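Local coordinates for adenosine monophosphate-protein transferase FICD homolog (Caenorhabditis elegans, PDB 5JJ6) that belongs to the Fic/DOC (Fido) protein family and carries a mostly helical Fic domain, at residues B[263-274]-B[288-299]. Sequence-based numbering, arbitrary orientation.
Sequences PIERAAIAHYKL and ARLLLNLIMMRS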
loop_
_atom_site.group_PDB
_atom_site.type_symbol
_atom_site.label_atom_id
_atom_site.label_comp_id
_atom_site.label_asym_id
_atom_site.label_seq_id
_atom_site.Cartn_x
_atom_site.Cartn_y
_atom_site.Cartn_z
ATOM N N PRO B 263 1.884 33.342 8.340
ATOM C CA PRO B 263 1.582 32.019 7.790
ATOM C C PRO B 263 2.816 31.326 7.205
ATOM O O PRO B 263 2.976 30.118 7.392
ATOM C CB PRO B 263 0.566 32.329 6.697
ATOM C CG PRO B 263 -0.124 33.527 7.177
ATOM C CD PRO B 263 0.907 34.344 7.888
ATOM N N ILE B 264 3.656 32.069 6.489
ATOM C CA ILE B 264 4.856 31.487 5.899
ATOM C C ILE B 264 5.819 30.962 6.959
ATOM O O ILE B 264 6.354 29.858 6.851
ATOM C CB ILE B 264 5.591 32.497 5.036
ATOM C CG1 ILE B 264 4.732 32.902 3.847
ATOM C CG2 ILE B 264 6.873 31.916 4.525
ATOM C CD1 ILE B 264 5.429 33.871 2.920
ATOM N N GLU B 265 6.045 31.757 7.989
ATOM C CA GLU B 265 6.912 31.317 9.071
ATOM C C GLU B 265 6.287 30.162 9.863
ATOM O O GLU B 265 6.971 29.206 10.239
ATOM C CB GLU B 265 7.240 32.490 9.978
ATOM C CG GLU B 265 8.517 32.283 10.734
ATOM C CD GLU B 265 9.019 33.557 11.364
ATOM O OE1 GLU B 265 8.531 34.644 10.969
ATOM O OE2 GLU B 265 9.908 33.466 12.241
ATOM N N ARG B 266 4.985 30.259 10.105
ATOM C CA ARG B 266 4.226 29.191 10.739
ATOM C C ARG B 266 4.447 27.866 9.967
ATOM O O ARG B 266 4.690 26.804 10.558
ATOM C CB ARG B 266 2.746 29.577 10.800
ATOM C CG ARG B 266 1.874 28.588 11.532
ATOM C CD ARG B 266 0.550 29.219 11.960
ATOM N NE ARG B 266 -0.200 29.777 10.836
ATOM C CZ ARG B 266 -0.660 31.024 10.781
ATOM N NH1 ARG B 266 -0.445 31.863 11.786
ATOM N NH2 ARG B 266 -1.331 31.441 9.716
ATOM N N ALA B 267 4.337 27.948 8.641
ATOM C CA ALA B 267 4.531 26.810 7.750
ATOM C C ALA B 267 5.953 26.232 7.818
ATOM O O ALA B 267 6.147 25.017 7.946
ATOM C CB ALA B 267 4.194 27.216 6.329
ATOM N N ALA B 268 6.949 27.104 7.713
ATOM C CA ALA B 268 8.330 26.663 7.804
ATOM C C ALA B 268 8.604 25.961 9.140
ATOM O O ALA B 268 9.244 24.901 9.196
ATOM C CB ALA B 268 9.265 27.842 7.622
ATOM N N ILE B 269 8.112 26.546 10.221
ATOM C CA ILE B 269 8.366 25.978 11.534
ATOM C C ILE B 269 7.656 24.624 11.672
ATOM O O ILE B 269 8.198 23.688 12.260
ATOM C CB ILE B 269 7.923 26.936 12.667
ATOM C CG1 ILE B 269 8.739 28.223 12.638
ATOM C CG2 ILE B 269 8.067 26.274 14.036
ATOM C CD1 ILE B 269 8.179 29.300 13.551
ATOM N N ALA B 270 6.452 24.525 11.121
ATOM C CA ALA B 270 5.731 23.259 11.114
ATOM C C ALA B 270 6.538 22.173 10.411
ATOM O O ALA B 270 6.780 21.093 10.968
ATOM C CB ALA B 270 4.413 23.425 10.452
ATOM N N HIS B 271 6.936 22.473 9.178
ATOM C CA HIS B 271 7.791 21.591 8.404
ATOM C C HIS B 271 8.984 21.108 9.221
ATOM O O HIS B 271 9.274 19.909 9.275
ATOM C CB HIS B 271 8.292 22.308 7.161
ATOM C CG HIS B 271 9.144 21.455 6.281
ATOM N ND1 HIS B 271 10.388 21.000 6.660
ATOM C CD2 HIS B 271 8.942 20.992 5.025
ATOM C CE1 HIS B 271 10.907 20.279 5.684
ATOM N NE2 HIS B 271 10.052 20.263 4.678
ATOM N N TYR B 272 9.661 22.062 9.856
ATOM C CA TYR B 272 10.874 21.793 10.617
ATOM C C TYR B 272 10.606 20.873 11.809
ATOM O O TYR B 272 11.316 19.885 12.032
ATOM C CB TYR B 272 11.482 23.113 11.119
ATOM C CG TYR B 272 12.734 22.926 11.948
ATOM C CD1 TYR B 272 13.880 22.370 11.384
ATOM C CD2 TYR B 272 12.760 23.259 13.295
ATOM C CE1 TYR B 272 15.026 22.179 12.125
ATOM C CE2 TYR B 272 13.906 23.066 14.056
ATOM C CZ TYR B 272 15.036 22.524 13.459
ATOM O OH TYR B 272 16.191 22.319 14.186
ATOM N N LYS B 273 9.576 21.212 12.572
ATOM C CA LYS B 273 9.210 20.438 13.744
ATOM C C LYS B 273 8.860 18.998 13.378
ATOM O O LYS B 273 9.349 18.057 14.011
ATOM C CB LYS B 273 8.043 21.095 14.490
ATOM C CG LYS B 273 8.394 22.443 15.172
ATOM C CD LYS B 273 7.330 22.840 16.204
ATOM C CE LYS B 273 7.353 21.817 17.334
ATOM N NZ LYS B 273 6.139 21.831 18.185
ATOM N N LEU B 274 8.028 18.824 12.354
ATOM C CA LEU B 274 7.634 17.486 11.933
ATOM C C LEU B 274 8.854 16.693 11.439
ATOM O O LEU B 274 9.050 15.530 11.814
ATOM C CB LEU B 274 6.561 17.542 10.829
ATOM C CG LEU B 274 5.988 16.174 10.409
ATOM C CD1 LEU B 274 5.319 15.462 11.566
ATOM C CD2 LEU B 274 5.030 16.299 9.272
ATOM N N ALA B 288 5.746 16.258 5.548
ATOM C CA ALA B 288 6.135 17.576 6.057
ATOM C C ALA B 288 5.905 18.684 5.028
ATOM O O ALA B 288 5.495 19.796 5.379
ATOM C CB ALA B 288 7.583 17.561 6.491
ATOM N N ARG B 289 6.252 18.413 3.773
ATOM C CA ARG B 289 6.004 19.396 2.732
ATOM C C ARG B 289 4.509 19.532 2.548
ATOM O O ARG B 289 3.995 20.606 2.222
ATOM C CB ARG B 289 6.704 19.028 1.416
ATOM C CG ARG B 289 8.208 19.095 1.523
ATOM C CD ARG B 289 8.922 18.930 0.201
ATOM N NE ARG B 289 8.875 17.575 -0.332
ATOM C CZ ARG B 289 9.586 16.563 0.154
ATOM N NH1 ARG B 289 10.379 16.758 1.200
ATOM N NH2 ARG B 289 9.490 15.361 -0.396
ATOM N N LEU B 290 3.810 18.424 2.753
ATOM C CA LEU B 290 2.367 18.423 2.621
ATOM C C LEU B 290 1.758 19.321 3.683
ATOM O O LEU B 290 0.922 20.166 3.390
ATOM C CB LEU B 290 1.826 17.003 2.725
ATOM C CG LEU B 290 0.573 16.695 1.915
ATOM C CD1 LEU B 290 0.773 17.013 0.443
ATOM C CD2 LEU B 290 0.216 15.242 2.124
ATOM N N LEU B 291 2.219 19.142 4.915
ATOM C CA LEU B 291 1.762 19.900 6.073
ATOM C C LEU B 291 2.020 21.387 5.878
ATOM O O LEU B 291 1.140 22.228 6.135
ATOM C CB LEU B 291 2.474 19.411 7.330
ATOM C CG LEU B 291 2.061 20.121 8.610
ATOM C CD1 LEU B 291 0.548 20.162 8.714
ATOM C CD2 LEU B 291 2.671 19.427 9.818
ATOM N N LEU B 292 3.234 21.689 5.419
ATOM C CA LEU B 292 3.601 23.037 5.026
ATOM C C LEU B 292 2.519 23.594 4.124
ATOM O O LEU B 292 1.923 24.654 4.404
ATOM C CB LEU B 292 4.945 23.033 4.299
ATOM C CG LEU B 292 5.665 24.329 3.913
ATOM C CD1 LEU B 292 7.083 23.984 3.558
ATOM C CD2 LEU B 292 5.022 25.033 2.737
ATOM N N ASN B 293 2.249 22.848 3.057
ATOM C CA ASN B 293 1.275 23.284 2.070
ATOM C C ASN B 293 -0.148 23.492 2.599
ATOM O O ASN B 293 -0.809 24.468 2.250
ATOM C CB ASN B 293 1.218 22.297 0.932
ATOM C CG ASN B 293 0.396 22.807 -0.185
ATOM O OD1 ASN B 293 0.659 23.896 -0.710
ATOM N ND2 ASN B 293 -0.656 22.068 -0.532
ATOM N N LEU B 294 -0.609 22.563 3.426
ATOM C CA LEU B 294 -1.895 22.675 4.080
ATOM C C LEU B 294 -1.968 24.002 4.820
ATOM O O LEU B 294 -2.874 24.799 4.585
ATOM C CB LEU B 294 -2.105 21.502 5.034
ATOM C CG LEU B 294 -3.226 21.598 6.062
ATOM C CD1 LEU B 294 -4.554 21.635 5.364
ATOM C CD2 LEU B 294 -3.149 20.415 7.002
ATOM N N ILE B 295 -1.007 24.241 5.707
ATOM C CA ILE B 295 -0.940 25.509 6.440
ATOM C C ILE B 295 -0.965 26.735 5.512
ATOM O O ILE B 295 -1.675 27.702 5.770
ATOM C CB ILE B 295 0.319 25.575 7.292
ATOM C CG1 ILE B 295 0.295 24.471 8.333
ATOM C CG2 ILE B 295 0.448 26.926 7.963
ATOM C CD1 ILE B 295 1.466 24.539 9.223
ATOM N N MET B 296 -0.206 26.687 4.426
ATOM C CA MET B 296 -0.161 27.815 3.506
ATOM C C MET B 296 -1.483 28.041 2.772
ATOM O O MET B 296 -1.838 29.175 2.470
ATOM C CB MET B 296 0.934 27.593 2.471
ATOM C CG MET B 296 2.301 27.687 3.035
ATOM S SD MET B 296 2.617 29.422 3.269
ATOM C CE MET B 296 2.826 29.971 1.574
ATOM N N MET B 297 -2.218 26.964 2.503
ATOM C CA MET B 297 -3.475 27.050 1.757
ATOM C C MET B 297 -4.617 27.544 2.645
ATOM O O MET B 297 -5.478 28.305 2.192
ATOM C CB MET B 297 -3.834 25.695 1.143
ATOM C CG MET B 297 -2.916 25.258 -0.010
ATOM S SD MET B 297 -3.563 23.884 -1.016
ATOM C CE MET B 297 -4.786 24.722 -2.024
ATOM N N ARG B 298 -4.614 27.138 3.913
ATOM C CA ARG B 298 -5.642 27.601 4.830
ATOM C C ARG B 298 -5.484 29.089 5.122
ATOM O O ARG B 298 -6.343 29.697 5.757
ATOM C CB ARG B 298 -5.628 26.789 6.121
ATOM C CG ARG B 298 -5.737 25.317 5.845
ATOM C CD ARG B 298 -6.292 24.533 7.009
ATOM N NE ARG B 298 -5.820 25.023 8.289
ATOM C CZ ARG B 298 -6.577 25.052 9.376
ATOM N NH1 ARG B 298 -7.833 24.623 9.302
ATOM N NH2 ARG B 298 -6.084 25.514 10.528
ATOM N N SER B 299 -4.374 29.666 4.676
ATOM C CA SER B 299 -4.159 31.096 4.806
ATOM C C SER B 299 -4.280 31.764 3.450
ATOM O O SER B 299 -3.768 32.864 3.248
ATOM C CB SER B 299 -2.797 31.385 5.421
ATOM O OG SER B 299 -2.706 30.784 6.698
#
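A267 packs against L292, I295 and M296 where two helices of the Fic core, 263-277 and 284-297, run nearly antiparallel; the axes of segments 263-274 and 288-297 come within 8.3 Å at 157°. Alanines at close points, A267 and A288, are consistent with this spacing: the CA atoms of A267 and L292 are 4.7 Å apart, and A267 CB touches L292 CG and M296 CG, the latter 3.8 Å away. I295, one turn on from L292, puts CG2 beside A267 and CD1 against A270 CB. L274 CD2 reaches A288 CA at 3.6 Å and meets L291 CD2. H271 has CG anti to its backbone N (chi1 -178°), which carries the ring to the second helix; there A288 CB sits over one face in a CH-pi contact, 4.1 Å from the centroid, while R289 CG lies at the ring edge. H271 NE2 and R289 NH1 both hydrogen-bond Y314 OH, and R289 NH2 binds T144 O. At the other end, R266 NH2 makes a weak hydrogen bond to S299 OG (3.4 Å, 139°), while R266 NH1 is held by T258 O. The chemistry implies a mainly apolar, close-set seam, with the polar ends of H271 and R289 tied through a shared tyrosine hydroxyl.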